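Local coordinates for protein alkaline phosphatase D (Bacillus subtilis, PDB 2YEQ) that hydrolyses phosphate esters as a secreted phosphodiesterase and alkaline phosphatase of the PhoD family, using an active site that holds iron and calcium, at residues A[337-340]-A[345-348]; A[350-353]-A[357-360]; A[285-288]-A[294-297]; A[379-384]-A[504-509]. All coordinates share one frame; numbering follows the deposited sequence.

Contact 1. Residues A[337-340]-A[345-348]. With PE5 (3,6,9,12,15,18,21,24-octaoxahexacosan-1-ol), chain E.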
loop_
_atom_site.group_PDB
_atom_site.type_symbol
_atom_site.label_atom_id
_atom_site.label_comp_id
_atom_site.label_asym_id
_atom_site.label_seq_id
_atom_site.Cartn_x
_atom_site.Cartn_y
_atom_site.Cartn_z
ATOM N N TRP A 337 -15.211 14.045 0.087
ATOM C CA TRP A 337 -14.029 14.878 0.006
ATOM C C TRP A 337 -14.237 15.980 -1.008
ATOM O O TRP A 337 -13.633 15.995 -2.106
ATOM C CB TRP A 337 -12.841 13.966 -0.352
ATOM C CG TRP A 337 -11.455 14.491 -0.126
ATOM C CD1 TRP A 337 -11.048 15.368 0.809
ATOM C CD2 TRP A 337 -10.273 14.080 -0.834
ATOM N NE1 TRP A 337 -9.688 15.558 0.724
ATOM C CE2 TRP A 337 -9.193 14.772 -0.279
ATOM C CE3 TRP A 337 -10.039 13.197 -1.894
ATOM C CZ2 TRP A 337 -7.895 14.629 -0.747
ATOM C CZ3 TRP A 337 -8.751 13.055 -2.363
ATOM C CH2 TRP A 337 -7.693 13.755 -1.785
ATOM N N ASN A 338 -15.094 16.925 -0.630
ATOM C CA ASN A 338 -15.525 18.004 -1.524
ATOM C C ASN A 338 -14.542 19.140 -1.557
ATOM O O ASN A 338 -14.318 19.788 -0.538
ATOM C CB ASN A 338 -16.907 18.514 -1.086
ATOM C CG ASN A 338 -17.517 19.523 -2.057
ATOM O OD1 ASN A 338 -16.951 19.859 -3.132
ATOM N ND2 ASN A 338 -18.694 20.007 -1.689
ATOM N N PHE A 339 -13.985 19.418 -2.738
ATOM C CA PHE A 339 -13.039 20.519 -2.919
ATOM C C PHE A 339 -13.711 21.834 -3.297
ATOM O O PHE A 339 -13.042 22.857 -3.358
ATOM C CB PHE A 339 -12.037 20.177 -4.029
ATOM C CG PHE A 339 -11.304 18.892 -3.807
ATOM C CD1 PHE A 339 -10.482 18.733 -2.695
ATOM C CD2 PHE A 339 -11.406 17.852 -4.708
ATOM C CE1 PHE A 339 -9.796 17.534 -2.478
ATOM C CE2 PHE A 339 -10.710 16.658 -4.505
ATOM C CZ PHE A 339 -9.918 16.497 -3.382
ATOM N N GLY A 340 -15.012 21.797 -3.596
ATOM C CA GLY A 340 -15.734 23.004 -3.999
ATOM C C GLY A 340 -16.609 23.486 -2.856
ATOM O O GLY A 340 -16.160 23.540 -1.714
ATOM N N PRO A 345 -20.122 21.572 -6.046
ATOM C CA PRO A 345 -19.154 20.601 -5.530
ATOM C C PRO A 345 -18.127 20.192 -6.598
ATOM O O PRO A 345 -18.407 20.288 -7.801
ATOM C CB PRO A 345 -20.017 19.417 -5.130
ATOM C CG PRO A 345 -21.282 19.559 -5.909
ATOM C CD PRO A 345 -21.483 21.015 -6.095
ATOM N N ILE A 346 -16.935 19.793 -6.142
ATOM C CA ILE A 346 -15.841 19.297 -6.987
ATOM C C ILE A 346 -15.224 18.089 -6.248
ATOM O O ILE A 346 -14.913 18.180 -5.044
ATOM C CB ILE A 346 -14.804 20.366 -7.232
ATOM C CG1 ILE A 346 -15.424 21.550 -7.984
ATOM C CG2 ILE A 346 -13.568 19.817 -8.034
ATOM C CD1 ILE A 346 -14.612 22.800 -7.854
ATOM N N TYR A 347 -15.118 16.962 -6.960
ATOM C CA TYR A 347 -14.724 15.676 -6.392
ATOM C C TYR A 347 -13.595 15.039 -7.196
ATOM O O TYR A 347 -13.445 15.305 -8.398
ATOM C CB TYR A 347 -15.902 14.731 -6.390
ATOM C CG TYR A 347 -16.966 15.138 -5.389
ATOM C CD1 TYR A 347 -16.696 15.122 -4.024
ATOM C CD2 TYR A 347 -18.224 15.554 -5.807
ATOM C CE1 TYR A 347 -17.649 15.503 -3.105
ATOM C CE2 TYR A 347 -19.196 15.933 -4.896
ATOM C CZ TYR A 347 -18.899 15.906 -3.546
ATOM O OH TYR A 347 -19.843 16.281 -2.633
ATOM N N SER A 348 -12.830 14.170 -6.530
ATOM C CA SER A 348 -11.791 13.387 -7.201
ATOM C C SER A 348 -12.416 12.241 -7.949
ATOM O O SER A 348 -13.029 11.359 -7.359
ATOM C CB SER A 348 -10.768 12.848 -6.201
ATOM O OG SER A 348 -9.952 11.857 -6.808
HETATM C C48 PE5 E . -22.280 12.161 -1.163
HETATM C C50 PE5 E . -21.982 11.645 -2.572
HETATM O O1 PE5 E . -20.582 11.768 -2.891
HETATM C C1 PE5 E . -20.220 12.767 -3.859
HETATM C C2 PE5 E . -20.009 12.181 -5.260
HETATM O O2 PE5 E . -21.125 12.362 -6.165
HETATM O O HOH W 1 -13.150 13.842 -3.804
#

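Contact 2. Residues A[350-353]-A[357-360]. With PE5 (3,6,9,12,15,18,21,24-octaoxahexacosan-1-ol), chain E.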
loop_
_atom_site.group_PDB
_atom_site.type_symbol
_atom_site.label_atom_id
_atom_site.label_comp_id
_atom_site.label_asym_id
_atom_site.label_seq_id
_atom_site.Cartn_x
_atom_site.Cartn_y
_atom_site.Cartn_z
ATOM N N ASP A 350 -11.003 9.851 -9.408
ATOM C CA ASP A 350 -10.217 8.613 -9.220
ATOM C C ASP A 350 -10.396 7.962 -7.839
ATOM O O ASP A 350 -9.970 6.817 -7.616
ATOM C CB ASP A 350 -8.741 8.918 -9.461
ATOM C CG ASP A 350 -7.894 7.664 -9.580
ATOM O OD1 ASP A 350 -8.197 6.767 -10.417
ATOM O OD2 ASP A 350 -6.895 7.585 -8.818
ATOM N N SER A 351 -11.063 8.687 -6.942
ATOM C CA SER A 351 -11.372 8.232 -5.577
ATOM C C SER A 351 -12.788 7.671 -5.485
ATOM O O SER A 351 -13.492 7.600 -6.491
ATOM C CB SER A 351 -11.220 9.406 -4.597
ATOM O OG SER A 351 -9.903 9.934 -4.659
ATOM N N TRP A 352 -13.213 7.250 -4.285
ATOM C CA TRP A 352 -14.550 6.688 -4.123
ATOM C C TRP A 352 -15.665 7.722 -4.439
ATOM O O TRP A 352 -16.734 7.325 -4.912
ATOM C CB TRP A 352 -14.777 6.095 -2.734
ATOM C CG TRP A 352 -14.091 4.796 -2.461
ATOM C CD1 TRP A 352 -12.764 4.624 -2.172
ATOM C CD2 TRP A 352 -14.668 3.510 -2.440
ATOM N NE1 TRP A 352 -12.495 3.318 -1.965
ATOM C CE2 TRP A 352 -13.644 2.604 -2.138
ATOM C CE3 TRP A 352 -15.961 3.018 -2.663
ATOM C CZ2 TRP A 352 -13.870 1.253 -2.010
ATOM C CZ3 TRP A 352 -16.178 1.704 -2.544
ATOM C CH2 TRP A 352 -15.144 0.816 -2.221
ATOM N N ASP A 353 -15.406 9.012 -4.242
ATOM C CA ASP A 353 -16.352 10.055 -4.650
ATOM C C ASP A 353 -16.654 10.001 -6.184
ATOM O O ASP A 353 -17.684 10.525 -6.629
ATOM C CB ASP A 353 -15.816 11.443 -4.347
ATOM C CG ASP A 353 -16.052 11.905 -2.880
ATOM O OD1 ASP A 353 -17.050 11.492 -2.237
ATOM O OD2 ASP A 353 -15.211 12.706 -2.414
ATOM N N ALA A 357 -22.091 5.391 -6.546
ATOM C CA ALA A 357 -23.044 4.291 -6.441
ATOM C C ALA A 357 -22.409 3.049 -5.861
ATOM O O ALA A 357 -23.016 2.322 -5.070
ATOM C CB ALA A 357 -23.679 3.961 -7.800
ATOM N N GLN A 358 -21.191 2.767 -6.291
ATOM C CA GLN A 358 -20.434 1.674 -5.705
ATOM C C GLN A 358 -20.312 1.916 -4.188
ATOM O O GLN A 358 -20.483 0.997 -3.400
ATOM C CB GLN A 358 -19.042 1.604 -6.338
ATOM C CG GLN A 358 -18.062 0.713 -5.620
ATOM C CD GLN A 358 -18.338 -0.749 -5.800
ATOM O OE1 GLN A 358 -17.742 -1.404 -6.650
ATOM N NE2 GLN A 358 -19.224 -1.291 -4.982
ATOM N N ARG A 359 -19.987 3.137 -3.796
ATOM C CA ARG A 359 -19.828 3.423 -2.364
ATOM C C ARG A 359 -21.155 3.224 -1.619
ATOM O O ARG A 359 -21.185 2.628 -0.532
ATOM C CB ARG A 359 -19.287 4.820 -2.127
ATOM C CG ARG A 359 -18.856 5.006 -0.667
ATOM C CD ARG A 359 -18.139 6.258 -0.467
ATOM N NE ARG A 359 -18.886 7.382 -0.978
ATOM C CZ ARG A 359 -18.377 8.565 -1.262
ATOM N NH1 ARG A 359 -17.098 8.819 -1.067
ATOM N NH2 ARG A 359 -19.159 9.524 -1.745
ATOM N N GLU A 360 -22.250 3.675 -2.227
ATOM C CA GLU A 360 -23.595 3.474 -1.671
ATOM C C GLU A 360 -23.917 2.016 -1.422
ATOM O O GLU A 360 -24.505 1.680 -0.383
ATOM C CB GLU A 360 -24.650 4.057 -2.593
ATOM C CG GLU A 360 -24.824 5.545 -2.481
ATOM C CD GLU A 360 -26.044 6.036 -3.266
ATOM O OE1 GLU A 360 -27.170 5.582 -2.945
ATOM O OE2 GLU A 360 -25.870 6.862 -4.202
HETATM C C48 PE5 E . -22.280 12.161 -1.163
HETATM C C50 PE5 E . -21.982 11.645 -2.572
HETATM O O1 PE5 E . -20.582 11.768 -2.891
HETATM C C1 PE5 E . -20.220 12.767 -3.859
HETATM C C2 PE5 E . -20.009 12.181 -5.260
HETATM O O2 PE5 E . -21.125 12.362 -6.165
#

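Contact 3. Residues A[285-288]-A[294-297]. With NA (sodium ion), chain B.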
loop_
_atom_site.group_PDB
_atom_site.type_symbol
_atom_site.label_atom_id
_atom_site.label_comp_id
_atom_site.label_asym_id
_atom_site.label_seq_id
_atom_site.Cartn_x
_atom_site.Cartn_y
_atom_site.Cartn_z
ATOM N N GLN A 285 -12.604 6.174 -15.004
ATOM C CA GLN A 285 -12.948 7.416 -14.326
ATOM C C GLN A 285 -13.880 8.308 -15.191
ATOM O O GLN A 285 -13.653 8.498 -16.392
ATOM C CB GLN A 285 -11.712 8.212 -13.934
ATOM C CG GLN A 285 -10.721 7.448 -13.030
ATOM C CD GLN A 285 -9.661 6.715 -13.820
ATOM O OE1 GLN A 285 -9.830 6.505 -15.040
ATOM N NE2 GLN A 285 -8.555 6.307 -13.150
ATOM N N ALA A 286 -14.907 8.853 -14.544
ATOM C CA ALA A 286 -15.875 9.739 -15.177
ATOM C C ALA A 286 -15.312 11.109 -15.367
ATOM O O ALA A 286 -14.345 11.510 -14.688
ATOM C CB ALA A 286 -17.143 9.826 -14.317
ATOM N N ASN A 287 -15.917 11.842 -16.308
ATOM C CA ASN A 287 -15.632 13.249 -16.554
ATOM C C ASN A 287 -14.205 13.541 -16.909
ATOM O O ASN A 287 -13.672 14.612 -16.540
ATOM C CB ASN A 287 -16.050 14.144 -15.359
ATOM C CG ASN A 287 -17.483 13.896 -14.877
ATOM O OD1 ASN A 287 -17.771 13.915 -13.655
ATOM N ND2 ASN A 287 -18.390 13.688 -15.817
ATOM N N ASN A 288 -13.579 12.627 -17.660
ATOM C CA ASN A 288 -12.172 12.766 -18.051
ATOM C C ASN A 288 -11.192 12.789 -16.873
ATOM O O ASN A 288 -10.070 13.308 -17.000
ATOM C CB ASN A 288 -11.957 14.026 -18.911
ATOM C CG ASN A 288 -12.535 13.883 -20.308
ATOM O OD1 ASN A 288 -13.137 14.807 -20.819
ATOM N ND2 ASN A 288 -12.353 12.725 -20.921
ATOM N N PRO A 294 -19.614 16.495 -9.912
ATOM C CA PRO A 294 -20.349 15.279 -10.177
ATOM C C PRO A 294 -21.253 15.471 -11.394
ATOM O O PRO A 294 -21.538 16.609 -11.764
ATOM C CB PRO A 294 -21.205 15.092 -8.924
ATOM C CG PRO A 294 -21.380 16.454 -8.387
ATOM C CD PRO A 294 -20.190 17.256 -8.792
ATOM N N SER A 295 -21.672 14.365 -12.002
ATOM C CA SER A 295 -22.416 14.397 -13.252
ATOM C C SER A 295 -23.215 13.134 -13.338
ATOM O O SER A 295 -23.060 12.226 -12.503
ATOM C CB SER A 295 -21.456 14.493 -14.444
ATOM O OG SER A 295 -20.659 13.322 -14.568
ATOM N N ASP A 296 -24.059 13.048 -14.364
ATOM C CA ASP A 296 -24.795 11.824 -14.613
ATOM C C ASP A 296 -23.829 10.683 -14.898
ATOM O O ASP A 296 -24.084 9.543 -14.533
ATOM C CB ASP A 296 -25.766 12.006 -15.782
ATOM C CG ASP A 296 -26.872 13.016 -15.467
ATOM O OD1 ASP A 296 -27.593 12.834 -14.461
ATOM O OD2 ASP A 296 -26.989 14.010 -16.210
ATOM N N GLU A 297 -22.733 10.995 -15.568
ATOM C CA GLU A 297 -21.689 10.018 -15.826
ATOM C C GLU A 297 -21.113 9.442 -14.507
ATOM O O GLU A 297 -21.090 8.225 -14.296
ATOM C CB GLU A 297 -20.601 10.695 -16.659
ATOM C CG GLU A 297 -19.544 9.783 -17.247
ATOM C CD GLU A 297 -18.665 10.518 -18.281
ATOM O OE1 GLU A 297 -19.205 11.050 -19.280
ATOM O OE2 GLU A 297 -17.438 10.549 -18.112
HETATM NA NA NA B . -9.303 6.821 -17.364
HETATM O O HOH W 2 -14.484 10.177 -18.818
HETATM O O HOH W 3 -10.915 8.508 -17.464
HETATM O O HOH W 4 -8.544 7.152 -19.496
HETATM O O HOH W 5 -7.673 5.279 -17.143
HETATM O O HOH W 6 -7.761 8.324 -16.491
#

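Contact 4. Residues A[379-384]-A[504-509]. With FE (Fe (III) ion), chain C; CA (calcium ion), chain D; PO4 (phosphate ion), chain F; EDO (1,2-ethanediol), chain U.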
loop_
_atom_site.group_PDB
_atom_site.type_symbol
_atom_site.label_atom_id
_atom_site.label_comp_id
_atom_site.label_asym_id
_atom_site.label_seq_id
_atom_site.Cartn_x
_atom_site.Cartn_y
_atom_site.Cartn_z
ATOM N N GLY A 379 -4.293 4.990 1.038
ATOM C CA GLY A 379 -3.117 5.749 0.670
ATOM C C GLY A 379 -3.452 6.740 -0.428
ATOM O O GLY A 379 -4.400 7.503 -0.309
ATOM N N ASP A 380 -2.621 6.755 -1.470
ATOM C CA ASP A 380 -2.851 7.462 -2.757
ATOM C C ASP A 380 -2.697 8.965 -2.759
ATOM O O ASP A 380 -2.125 9.525 -3.701
ATOM C CB ASP A 380 -4.188 7.047 -3.411
ATOM C CG ASP A 380 -4.371 7.664 -4.820
ATOM O OD1 ASP A 380 -3.624 7.280 -5.768
ATOM O OD2 ASP A 380 -5.243 8.563 -4.930
ATOM N N VAL A 381 -3.145 9.629 -1.697
ATOM C CA VAL A 381 -3.292 11.081 -1.723
ATOM C C VAL A 381 -2.107 11.857 -1.196
ATOM O O VAL A 381 -2.104 13.075 -1.236
ATOM C CB VAL A 381 -4.646 11.544 -1.059
ATOM C CG1 VAL A 381 -5.835 10.765 -1.679
ATOM C CG2 VAL A 381 -4.600 11.424 0.479
ATOM N N HIS A 382 -1.069 11.151 -0.764
ATOM C CA HIS A 382 0.224 11.776 -0.421
ATOM C C HIS A 382 0.107 12.791 0.738
ATOM O O HIS A 382 0.813 13.779 0.790
ATOM C CB HIS A 382 0.879 12.438 -1.643
ATOM C CG HIS A 382 1.122 11.506 -2.810
ATOM N ND1 HIS A 382 1.559 11.974 -4.030
ATOM C CD2 HIS A 382 1.007 10.164 -2.944
ATOM C CE1 HIS A 382 1.692 10.961 -4.870
ATOM N NE2 HIS A 382 1.369 9.847 -4.247
ATOM N N ALA A 383 -0.811 12.529 1.648
ATOM C CA ALA A 383 -1.014 13.365 2.836
ATOM C C ALA A 383 -1.889 12.592 3.794
ATOM O O ALA A 383 -2.593 11.639 3.429
ATOM C CB ALA A 383 -1.626 14.740 2.486
ATOM N N SER A 384 -1.782 12.944 5.066
ATOM C CA SER A 384 -2.533 12.252 6.088
ATOM C C SER A 384 -3.871 12.921 6.298
ATOM O O SER A 384 -3.943 14.137 6.395
ATOM C CB SER A 384 -1.759 12.282 7.420
ATOM O OG SER A 384 -0.651 11.420 7.390
ATOM N N GLU A 504 -5.059 20.055 -6.132
ATOM C CA GLU A 504 -4.926 20.032 -7.604
ATOM C C GLU A 504 -3.449 19.878 -8.058
ATOM O O GLU A 504 -3.180 19.406 -9.165
ATOM C CB GLU A 504 -5.570 21.287 -8.232
ATOM C CG GLU A 504 -5.786 21.236 -9.781
ATOM C CD GLU A 504 -6.929 20.293 -10.243
ATOM O OE1 GLU A 504 -7.884 20.043 -9.480
ATOM O OE2 GLU A 504 -6.874 19.809 -11.394
ATOM N N ASP A 505 -2.493 20.250 -7.210
ATOM C CA ASP A 505 -1.071 20.109 -7.581
ATOM C C ASP A 505 -0.640 18.678 -7.888
ATOM O O ASP A 505 0.169 18.457 -8.787
ATOM C CB ASP A 505 -0.165 20.723 -6.533
ATOM C CG ASP A 505 -0.312 22.232 -6.460
ATOM O OD1 ASP A 505 -0.571 22.882 -7.492
ATOM O OD2 ASP A 505 -0.184 22.788 -5.361
ATOM N N ARG A 506 -1.208 17.709 -7.185
ATOM C CA ARG A 506 -0.904 16.314 -7.451
ATOM C C ARG A 506 -1.347 15.912 -8.893
ATOM O O ARG A 506 -0.560 15.324 -9.628
ATOM C CB ARG A 506 -1.526 15.419 -6.374
ATOM C CG ARG A 506 -1.157 13.941 -6.474
ATOM C CD ARG A 506 -1.558 13.175 -5.236
ATOM N NE ARG A 506 -2.989 13.302 -4.948
ATOM C CZ ARG A 506 -3.930 12.411 -5.237
ATOM N NH1 ARG A 506 -3.646 11.242 -5.826
ATOM N NH2 ARG A 506 -5.191 12.680 -4.910
ATOM N N PHE A 507 -2.585 16.240 -9.285
ATOM C CA PHE A 507 -3.080 15.993 -10.652
ATOM C C PHE A 507 -2.235 16.771 -11.676
ATOM O O PHE A 507 -1.832 16.232 -12.703
ATOM C CB PHE A 507 -4.568 16.375 -10.772
ATOM C CG PHE A 507 -5.204 16.026 -12.116
ATOM C CD1 PHE A 507 -5.295 14.699 -12.542
ATOM C CD2 PHE A 507 -5.746 17.023 -12.929
ATOM C CE1 PHE A 507 -5.890 14.372 -13.780
ATOM C CE2 PHE A 507 -6.346 16.708 -14.160
ATOM C CZ PHE A 507 -6.413 15.385 -14.588
ATOM N N PHE A 508 -1.926 18.019 -11.371
ATOM C CA PHE A 508 -1.160 18.862 -12.272
ATOM C C PHE A 508 0.252 18.323 -12.484
ATOM O O PHE A 508 0.764 18.336 -13.608
ATOM C CB PHE A 508 -1.083 20.289 -11.741
ATOM C CG PHE A 508 -0.328 21.219 -12.635
ATOM C CD1 PHE A 508 -0.867 21.619 -13.860
ATOM C CD2 PHE A 508 0.929 21.690 -12.271
ATOM C CE1 PHE A 508 -0.165 22.486 -14.708
ATOM C CE2 PHE A 508 1.638 22.559 -13.113
ATOM C CZ PHE A 508 1.083 22.954 -14.332
ATOM N N SER A 509 0.862 17.847 -11.405
ATOM C CA SER A 509 2.223 17.361 -11.463
ATOM C C SER A 509 2.311 16.033 -12.234
ATOM O O SER A 509 3.265 15.825 -12.987
ATOM C CB SER A 509 2.798 17.234 -10.054
ATOM O OG SER A 509 4.165 16.931 -10.128
HETATM FE FE FE C . 1.381 7.835 -5.076
HETATM CA CA CA D . -1.794 5.986 -6.507
HETATM P P PO4 F . -0.592 8.926 -6.928
HETATM O O1 PO4 F . -1.238 10.262 -6.971
HETATM O O2 PO4 F . -1.237 7.851 -7.750
HETATM O O3 PO4 F . 0.917 9.023 -7.020
HETATM O O4 PO4 F . -0.872 8.283 -5.537
HETATM C C1 EDO U . 3.072 16.521 -6.116
HETATM O O1 EDO U . 4.459 16.541 -6.527
HETATM C C2 EDO U . 2.586 15.086 -5.893
HETATM O O2 EDO U . 1.974 14.892 -4.602
HETATM O O HOH W 7 -2.200 15.735 -2.626
HETATM O O HOH W 8 -1.286 4.959 -4.205
#

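Contact 1. Residues A[337-340]-A[345-348]
Two N-H groups grip Asn338 OD1 from opposite faces of the amide plane. Ile346 N donates to Asn338 OD1 across the contact at 3.0 Å, nearly straight at the hydrogen (166°), and Gly340 N gives Asn338 OD1 a 2.8 Å bond from two residues on. With CG anti to the backbone N (chi1 -173°), the amide is set beside the carbonyl side of its own backbone, from where OD1 meets both N-H groups, while ND2 bonds to Thr341 O. Replaced by alanine, Asn338 could no longer accept, and the N-H groups of Gly340 and Ile346 would probably be left without their shared acceptor. Beside this, Phe339 N donates to Ile346 O at 2.8 Å, and a water bridges Trp337 O to Ser348 N.

The packing is carried by rings. Tyr347 CE1 lies 3.6 Å from Asn338 CA, and a polyether carbon, PE5 C1, sits over one face of the Tyr347 ring. Phe339 CZ stands over the Trp337 indole, while Phe339 CE2 approaches Ser348 N at 3.8 Å. The two runs belong to a hairpin-like loop whose return limb enters strand 347-348, and the bond from Gly340 N to Asn338 OD1 makes an Asx turn.

Contact 2. Residues A[350-353]-A[357-360]
Trp352 and Arg359 bring the backbones closest, their CA atoms 6.5 Å apart, where a 3-10 turn at 352-353 faces the early part of helix 356-368. The same two residues carry most of the contact. The side chain of Arg359 bends at chi3, bringing the guanidinium back to Asp353. Both terminal nitrogens close on one oxygen: Arg359 NH1 and NH2 each lie 2.9 Å from Asp353 OD1, in a salt bridge that leaves the carboxylate and guanidinium planes 88° apart. The two bonds differ at the acceptor, since NH2 meets OD1 nearly along its C-O bond and NH1 comes from above the carboxylate plane. The other oxygen, OD2, takes a weak bond from Trp337 N.

In the phosphatase domain this is the loop between strand 347-348 and helix 356-368, tied by the salt bridge to the helix that follows it. Arg359 NH1 also donates to Phe334 O, and Arg359 NH2 lies 2.9 Å from the polyether oxygen PE5 O1, at the edge of the guanidinium.

The aliphatic part of the arginine rests against tryptophan. Arg359 CB meets the edge of the Trp352 indole, 3.8 Å from CE3, and the ring and guanidinium planes are 11° from parallel. Next to it, Gln358 CG touches Trp352 CZ3 at 3.7 Å, with the amide turned 62° to the indole. Trp352 NE1 bonds to Gln330 OE1, whereas Gln358 NE2 reaches Glu311 OE2 and Gln358 OE1 accepts from the backbone N of Leu305 and Leu306.

Contact 3. Residues A[285-288]-A[294-297]
Asn287 N and Glu297 OE2 make the bond that closes this surface loop onto the short, weakly bonded helix at about 296-299, for which Ser295 is the N-cap, its side chain capping a backbone N just beyond the segment. Between the two runs the chain passes through the short strand 291-292.

The tight part lies around Asn287. Its backbone N donates to Glu297 OE2 at 2.7 Å, with 165° at the hydrogen, and meets the carboxylate from above its plane. Glu297 gets there on an extended chain, chi1 of -169° carrying it past the carbonyl side, which also lays its CG against Ala286 CB at 3.8 Å; Glu297 OE2 comes within 3.4 Å of Ala286 CA. The side chain of Asn287 reaches across to Ser295, and its end packs beside the serine CB and OG. Cut back to alanine, Asn287 would probably no longer fill the space beside Ser295, leaving the serine side chain without this neighbour.

The other side is looser and wet. A water takes the place of direct contact: it donates to Gln285 O and Glu297 OE2 and accepts from Asn288 N at 2.9 Å. A second water donates to Gln285 O and also belongs to the sodium shell. Gln285 turns from the helix toward that metal, shared with Asp284, while its NE2 bonds to Asp350 OD1 and Asn216 O. The side-chain amide oxygen Gln285 OE1 binds the sodium ion at 2.4 Å, and four waters stand round the ion at 2.3 Å.

Contact 4. Residues A[379-384]-A[504-509]
Arg506 NH1 donates to PO4 O1, of a phosphate probably from the crystallisation liquor, at 2.8 Å with 160° at the hydrogen, and the same nitrogen lies 3.2 Å from Asp380 OD2 in a salt bridge whose hydrogen bond is weak. The carboxylate and guanidinium stand at a right angle. Asp380 divides its oxygens: OD2 faces the arginine, while OD1 binds calcium at 2.4 Å. The arginine touches both the bound anion and a metal ligand, and its charge probably helps offset theirs.

His382 NE2 binds the iron at 2.2 Å, and phosphate oxygens O3 and O4 also bind it; O2 and O4 bind the calcium. Residues 379-383, between strands 374-378 and 384-390, supply a ligand to the iron and one to a calcium ion in the metal centre of a calcineurin-like phosphatase. Cys124, Asp151 and Tyr154 complete the protein ligands of the iron, and Asp151, Asp209 and Asp210 those of this calcium; Asp210 also binds a second calcium.

Helix 504-520 covers this loop with the side chain of Arg506. Its CD packs over one face of the His382 imidazole in a CH-pi contact, 4.0 Å from the ring centroid. A bend at chi3 turns the guanidinium flat above Val381 CA; Arg506 NH2 forms a salt bridge with Glu503. At the ring edge, His382 ND1 donates almost straight to EDO O2 of an ethanediol, likewise probably from the liquor.

From the N terminus, contact 3 comes first, closing a surface loop between residues 285 and 297 that passes through strand 291-292. Contact 1 then closes the short loop leading into strand 347-348, which pairs with 291-292, so the two neighbouring loops share a small sheet. Contact 2 follows at once, tying the turn after that strand to helix 356-368. These three run in series, none enclosing another. Contact 4 spans 120 residues, bringing the C-terminal helix 504-520 back to the metal-binding loop. Trp337 of contact 1 packs on Val381 of contact 4, joining the peripheral loops to the active-site region, while contacts 1 and 2 share one polyether molecule.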